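PDB 3L49: ABC sugar (Ribose) transporter, periplasmic substrate-binding subunit from Rhodobacter sphaeroides, which probably binds a sugar in the periplasm as the substrate-binding subunit of an ABC transporter. Local coordinates for residues L89-T94 and I100-S105; V256-R261 and Q266-F271. All blocks are in the same frame, centred on the assembly; numbering follows the deposited sequence.

In the fold
Interaction 1 lies in the buried middle of the N-terminal part of the chain, where strand 89-92 runs beside strand 101-105; interaction 2 lies at the surface, where the end of helix 248-263 meets the loop that leads into strand 271-280. The first is a regular run of backbone bonds with threonines, asparagines and an aspartate filling the polar places. The second has one backbone bond, and long exposed side chains do most of the covering. Their centres are about 10 Å apart and they join directly: Asn258 of the helix bonds to Thr103, and Asn101 to the backbone of Lys269, so strand 101-105 is tied to both halves of interaction 2.

Interaction 1. Residues L89-T94 and I100-S105; sequences LFTVDT and INNTTS
Four backbone hydrogen bonds join 89-94 to 100-105, from Ile100 N to Leu89 O, Thr91 N to Asn101 O, Thr103 N to Thr91 O and Asp93 N to Thr103 O. The middle pair show how Thr91 spends both its backbone groups on this neighbour, its N-H meeting Asn101 O at 3.0 Å with a nearly straight 167° angle. Thr91 O is also given a proton by a water, which gives its other one to Asn101 OD1. ND2 of Asn101 is used elsewhere, on Lys269 O and Thr272. The strands are parallel, 9° apart, as expected inside the alpha/beta sheet of a periplasmic binding protein; Phe90 and Val92 bond on their other side to strand 64-68. The Phe90 ring has Ile100 CB over one face, offset toward the rim, and Phe90 CE1 lies 3.8 Å from Ile100 CG2; these apolar groups suit a surface packed under helix 248-263. On the sheet face opposite Phe90, Thr91 OG1 is 2.7 Å from Asn102 OD1 and 2.8 Å from Thr94 O, two acceptors competing for one proton. With chi1 at 179° the Asn102 side chain extends away from its own N and brings the amide across to this hydroxyl, while ND2 donates to a water that in turn donates to Asp93 O and Thr104 OG1. Past the strand end, Asp93 OD1 accepts from Thr104 OG1 at 2.9 Å, the hydroxyl coming from above the carboxylate plane, and from another water, distinct from the two already named. An unidentified ligand sits about 3 Å from the Asp93 side chain, consistent with a carboxylate placed at the sugar site expected in this family. Were Asp93 replaced by an alanine, the Thr104 hydroxyl and that water would probably be left without this acceptor.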
loop_
_atom_site.group_PDB
_atom_site.type_symbol
_atom_site.label_atom_id
_atom_site.label_comp_id
_atom_site.label_asym_id
_atom_site.label_seq_id
_atom_site.Cartn_x
_atom_site.Cartn_y
_atom_site.Cartn_z
ATOM N N LEU A 89 -17.330 -5.210 11.235
ATOM C CA LEU A 89 -16.225 -5.245 10.283
ATOM C C LEU A 89 -15.354 -3.980 10.347
ATOM O O LEU A 89 -15.845 -2.856 10.327
ATOM C CB LEU A 89 -16.747 -5.504 8.858
ATOM C CG LEU A 89 -15.783 -5.560 7.665
ATOM C CD1 LEU A 89 -14.636 -6.563 7.858
ATOM C CD2 LEU A 89 -16.550 -5.853 6.383
ATOM N N PHE A 90 -14.051 -4.204 10.442
ATOM C CA PHE A 90 -13.056 -3.149 10.494
ATOM C C PHE A 90 -12.051 -3.466 9.409
ATOM O O PHE A 90 -11.816 -4.635 9.106
ATOM C CB PHE A 90 -12.384 -3.138 11.866
ATOM C CG PHE A 90 -13.293 -2.696 12.964
ATOM C CD1 PHE A 90 -13.319 -1.363 13.358
ATOM C CD2 PHE A 90 -14.149 -3.598 13.593
ATOM C CE1 PHE A 90 -14.171 -0.930 14.368
ATOM C CE2 PHE A 90 -15.006 -3.172 14.610
ATOM C CZ PHE A 90 -15.016 -1.836 14.990
ATOM N N THR A 91 -11.475 -2.441 8.797
ATOM C CA THR A 91 -10.440 -2.678 7.796
ATOM C C THR A 91 -9.152 -1.940 8.094
ATOM O O THR A 91 -9.159 -0.898 8.755
ATOM C CB THR A 91 -10.883 -2.277 6.372
ATOM O OG1 THR A 91 -11.317 -0.913 6.380
ATOM C CG2 THR A 91 -12.004 -3.182 5.849
ATOM N N VAL A 92 -8.043 -2.502 7.619
ATOM C CA VAL A 92 -6.841 -1.709 7.436
ATOM C C VAL A 92 -6.582 -1.554 5.943
ATOM O O VAL A 92 -6.555 -2.539 5.196
ATOM C CB VAL A 92 -5.602 -2.158 8.318
ATOM C CG1 VAL A 92 -6.005 -3.152 9.391
ATOM C CG2 VAL A 92 -4.433 -2.673 7.508
ATOM N N ASP A 93 -6.499 -0.290 5.522
ATOM C CA ASP A 93 -6.325 0.142 4.123
ATOM C C ASP A 93 -7.514 -0.059 3.180
ATOM O O ASP A 93 -7.674 0.700 2.220
ATOM C CB ASP A 93 -5.035 -0.410 3.502
ATOM C CG ASP A 93 -3.810 0.388 3.901
ATOM O OD1 ASP A 93 -3.903 1.245 4.806
ATOM O OD2 ASP A 93 -2.743 0.168 3.296
ATOM N N THR A 94 -8.344 -1.064 3.440
ATOM C CA THR A 94 -9.434 -1.388 2.526
ATOM C C THR A 94 -10.606 -0.430 2.731
ATOM O O THR A 94 -11.463 -0.642 3.591
ATOM C CB THR A 94 -9.865 -2.870 2.656
ATOM O OG1 THR A 94 -8.701 -3.705 2.631
ATOM C CG2 THR A 94 -10.798 -3.282 1.502
ATOM N N ILE A 100 -17.245 -0.457 9.597
ATOM C CA ILE A 100 -17.454 0.541 10.644
ATOM C C ILE A 100 -16.322 1.585 10.617
ATOM O O ILE A 100 -16.559 2.789 10.725
ATOM C CB ILE A 100 -17.538 -0.152 12.035
ATOM C CG1 ILE A 100 -18.873 -0.894 12.168
ATOM C CG2 ILE A 100 -17.354 0.846 13.196
ATOM C CD1 ILE A 100 -18.835 -2.074 13.117
ATOM N N ASN A 101 -15.098 1.107 10.434
ATOM C CA ASN A 101 -13.908 1.940 10.508
ATOM C C ASN A 101 -12.847 1.408 9.547
ATOM O O ASN A 101 -12.708 0.200 9.365
ATOM C CB ASN A 101 -13.394 1.985 11.965
ATOM C CG ASN A 101 -12.011 2.642 12.099
ATOM O OD1 ASN A 101 -10.983 1.991 11.906
ATOM N ND2 ASN A 101 -11.988 3.928 12.451
ATOM N N ASN A 102 -12.117 2.324 8.927
ATOM C CA ASN A 102 -10.949 1.992 8.139
ATOM C C ASN A 102 -9.728 2.693 8.709
ATOM O O ASN A 102 -9.623 3.907 8.603
ATOM C CB ASN A 102 -11.155 2.414 6.681
ATOM C CG ASN A 102 -9.951 2.106 5.813
ATOM O OD1 ASN A 102 -9.414 0.997 5.843
ATOM N ND2 ASN A 102 -9.524 3.085 5.033
ATOM N N THR A 103 -8.820 1.936 9.324
ATOM C CA THR A 103 -7.548 2.490 9.788
ATOM C C THR A 103 -6.523 2.410 8.653
ATOM O O THR A 103 -6.404 1.385 8.003
ATOM C CB THR A 103 -7.041 1.785 11.073
ATOM O OG1 THR A 103 -8.044 1.884 12.094
ATOM C CG2 THR A 103 -5.761 2.439 11.585
ATOM N N THR A 104 -5.795 3.500 8.421
ATOM C CA THR A 104 -4.998 3.667 7.203
ATOM C C THR A 104 -4.044 4.859 7.354
ATOM O O THR A 104 -3.786 5.294 8.462
ATOM C CB THR A 104 -5.934 3.830 5.958
ATOM O OG1 THR A 104 -5.167 3.895 4.746
ATOM C CG2 THR A 104 -6.845 5.067 6.090
ATOM N N SER A 105 -3.511 5.362 6.239
ATOM C CA SER A 105 -2.767 6.616 6.199
ATOM C C SER A 105 -3.523 7.605 5.332
ATOM O O SER A 105 -4.529 7.247 4.710
ATOM C CB SER A 105 -1.377 6.395 5.614
ATOM O OG SER A 105 -0.577 5.625 6.486
HETATM O O HOH W 1 -9.829 -0.587 11.383
HETATM O O HOH W 2 -2.229 3.241 3.815
HETATM O O HOH W 3 -7.453 3.556 3.129
#

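Interaction 2. Residues V256-R261 and Q266-F271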
loop_
_atom_site.group_PDB
_atom_site.type_symbol
_atom_site.label_atom_id
_atom_site.label_comp_id
_atom_site.label_asym_id
_atom_site.label_seq_id
_atom_site.Cartn_x
_atom_site.Cartn_y
_atom_site.Cartn_z
ATOM N N VAL A 256 -7.068 -2.225 15.972
ATOM C CA VAL A 256 -7.519 -3.089 17.065
ATOM C C VAL A 256 -8.182 -2.269 18.178
ATOM O O VAL A 256 -9.149 -2.719 18.797
ATOM C CB VAL A 256 -6.369 -3.997 17.596
ATOM C CG1 VAL A 256 -6.821 -4.846 18.780
ATOM C CG2 VAL A 256 -5.880 -4.904 16.493
ATOM N N GLN A 257 -7.696 -1.060 18.430
ATOM C CA GLN A 257 -8.372 -0.249 19.440
ATOM C C GLN A 257 -9.620 0.452 18.926
ATOM O O GLN A 257 -10.439 0.874 19.718
ATOM C CB GLN A 257 -7.445 0.690 20.209
ATOM C CG GLN A 257 -6.176 1.059 19.529
ATOM C CD GLN A 257 -5.024 1.135 20.507
ATOM O OE1 GLN A 257 -4.317 2.134 20.559
ATOM N NE2 GLN A 257 -4.834 0.079 21.293
ATOM N N ASN A 258 -9.774 0.546 17.611
ATOM C CA ASN A 258 -11.073 0.876 17.037
ATOM C C ASN A 258 -12.076 -0.250 17.275
ATOM O O ASN A 258 -13.231 0.007 17.615
ATOM C CB ASN A 258 -10.956 1.194 15.550
ATOM C CG ASN A 258 -10.481 2.609 15.301
ATOM O OD1 ASN A 258 -10.886 3.542 15.999
ATOM N ND2 ASN A 258 -9.615 2.777 14.308
ATOM N N VAL A 259 -11.622 -1.492 17.109
ATOM C CA VAL A 259 -12.414 -2.667 17.469
ATOM C C VAL A 259 -12.765 -2.651 18.962
ATOM O O VAL A 259 -13.931 -2.758 19.339
ATOM C CB VAL A 259 -11.674 -3.989 17.134
ATOM C CG1 VAL A 259 -12.523 -5.188 17.514
ATOM C CG2 VAL A 259 -11.323 -4.058 15.661
ATOM N N ALA A 260 -11.745 -2.495 19.800
ATOM C CA ALA A 260 -11.909 -2.502 21.251
ATOM C C ALA A 260 -12.796 -1.359 21.752
ATOM O O ALA A 260 -13.485 -1.508 22.755
ATOM C CB ALA A 260 -10.551 -2.457 21.926
ATOM N N ARG A 261 -12.779 -0.232 21.039
ATOM C CA ARG A 261 -13.592 0.927 21.393
ATOM C C ARG A 261 -15.053 0.641 21.092
ATOM O O ARG A 261 -15.917 0.857 21.936
ATOM C CB ARG A 261 -13.136 2.168 20.619
ATOM C CG ARG A 261 -13.163 3.446 21.419
ATOM C CD ARG A 261 -12.843 4.670 20.568
ATOM N NE ARG A 261 -12.476 5.809 21.407
ATOM C CZ ARG A 261 -13.337 6.641 21.991
ATOM N NH1 ARG A 261 -14.646 6.489 21.835
ATOM N NH2 ARG A 261 -12.883 7.639 22.738
ATOM N N GLN A 266 -18.532 2.399 22.438
ATOM C CA GLN A 266 -18.027 3.757 22.303
ATOM C C GLN A 266 -18.007 4.217 20.861
ATOM O O GLN A 266 -18.066 3.399 19.937
ATOM C CB GLN A 266 -16.642 3.887 22.931
ATOM C CG GLN A 266 -16.646 3.800 24.445
ATOM C CD GLN A 266 -15.252 3.840 25.037
ATOM O OE1 GLN A 266 -14.312 4.347 24.420
ATOM N NE2 GLN A 266 -15.111 3.309 26.247
ATOM N N GLU A 267 -17.948 5.534 20.678
ATOM C CA GLU A 267 -17.974 6.116 19.345
ATOM C C GLU A 267 -16.639 5.997 18.642
ATOM O O GLU A 267 -15.598 6.397 19.165
ATOM C CB GLU A 267 -18.473 7.566 19.356
ATOM C CG GLU A 267 -20.008 7.695 19.424
ATOM C CD GLU A 267 -20.721 7.463 18.081
ATOM O OE1 GLU A 267 -20.423 6.474 17.370
ATOM O OE2 GLU A 267 -21.609 8.275 17.746
ATOM N N VAL A 268 -16.697 5.407 17.457
ATOM C CA VAL A 268 -15.540 5.196 16.617
ATOM C C VAL A 268 -15.764 6.033 15.364
ATOM O O VAL A 268 -16.859 6.040 14.808
ATOM C CB VAL A 268 -15.377 3.682 16.276
ATOM C CG1 VAL A 268 -14.244 3.439 15.301
ATOM C CG2 VAL A 268 -15.135 2.877 17.540
ATOM N N LYS A 269 -14.730 6.758 14.952
ATOM C CA LYS A 269 -14.742 7.534 13.715
ATOM C C LYS A 269 -14.737 6.632 12.477
ATOM O O LYS A 269 -14.224 5.515 12.532
ATOM C CB LYS A 269 -13.542 8.490 13.698
ATOM C CG LYS A 269 -13.652 9.621 14.715
ATOM C CD LYS A 269 -14.741 10.611 14.321
ATOM C CE LYS A 269 -15.283 11.361 15.524
ATOM N NZ LYS A 269 -14.248 12.224 16.153
ATOM N N PRO A 270 -15.302 7.108 11.352
ATOM C CA PRO A 270 -15.320 6.291 10.125
ATOM C C PRO A 270 -13.934 5.919 9.575
ATOM O O PRO A 270 -13.822 4.954 8.822
ATOM C CB PRO A 270 -16.063 7.182 9.125
ATOM C CG PRO A 270 -15.902 8.563 9.655
ATOM C CD PRO A 270 -15.970 8.405 11.136
ATOM N N PHE A 271 -12.904 6.683 9.942
ATOM C CA PHE A 271 -11.515 6.372 9.580
ATOM C C PHE A 271 -10.526 6.851 10.641
ATOM O O PHE A 271 -10.836 7.720 11.454
ATOM C CB PHE A 271 -11.142 6.930 8.189
ATOM C CG PHE A 271 -11.319 8.424 8.055
ATOM C CD1 PHE A 271 -12.531 8.957 7.627
ATOM C CD2 PHE A 271 -10.270 9.298 8.348
ATOM C CE1 PHE A 271 -12.702 10.330 7.502
ATOM C CE2 PHE A 271 -10.437 10.677 8.234
ATOM C CZ PHE A 271 -11.653 11.190 7.806
HETATM O O HOH W 4 -12.216 6.382 15.888
#
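Arg261, near the end of helix 248-263, and Gln266, in the loop after the helix, are joined by a bent backbone bond, Gln266 N to Arg261 O at 3.1 Å and 141°, and from there the irregular chain runs back along the helix until Val268 stands beside Asn258. The Arg261 chain, extended from CG to NE, crosses the Gln266 side chain at about a right angle. Gln266 OE1 sits 3.3 Å above one face of the Arg261 guanidinium, toward the rim, and is also 3.3 Å from Arg261 CG; the amide and guanidinium planes are 79° apart. That approach is packing over a face, since Arg261 NH1 and Gln266 OE1 are poorly aligned for a bond. NH1 of Arg261 also comes within 2.8 Å of Glu267 O. A long, flexible, charged residue suits this exposed place, because its methylenes can cover the loop while its charged end stays near carbonyl oxygens and solvent. Farther along, Val268 CG2 sits 3.4 Å from Asn258 O and also packs on Arg261 CB, while Val268 CG1 meets the Asn258 amide, 3.4 Å from OD1. A chi1 of 175° splits the branches this way, and a beta-branched valine suits the place because its two methyls can touch both that amide and Arg261 CB. Asn258 OD1 accepts a proton from a water, which in turn accepts one from Lys269 N at 2.7 Å, bridging helix and loop. Asn258 ND2 hydrogen-bonds to Thr103 OG1 and Thr272 OG1, so the amide links the helix through its oxygen to the loop water and through its nitrogen to strands 101-105 and 271-280. Val259 lies against Phe90 and strand 64-68, and Val256 against helix 18-33, while the loop passes on through Pro270, bonded to Asn102, into strand 271-280 beside strand 101-105.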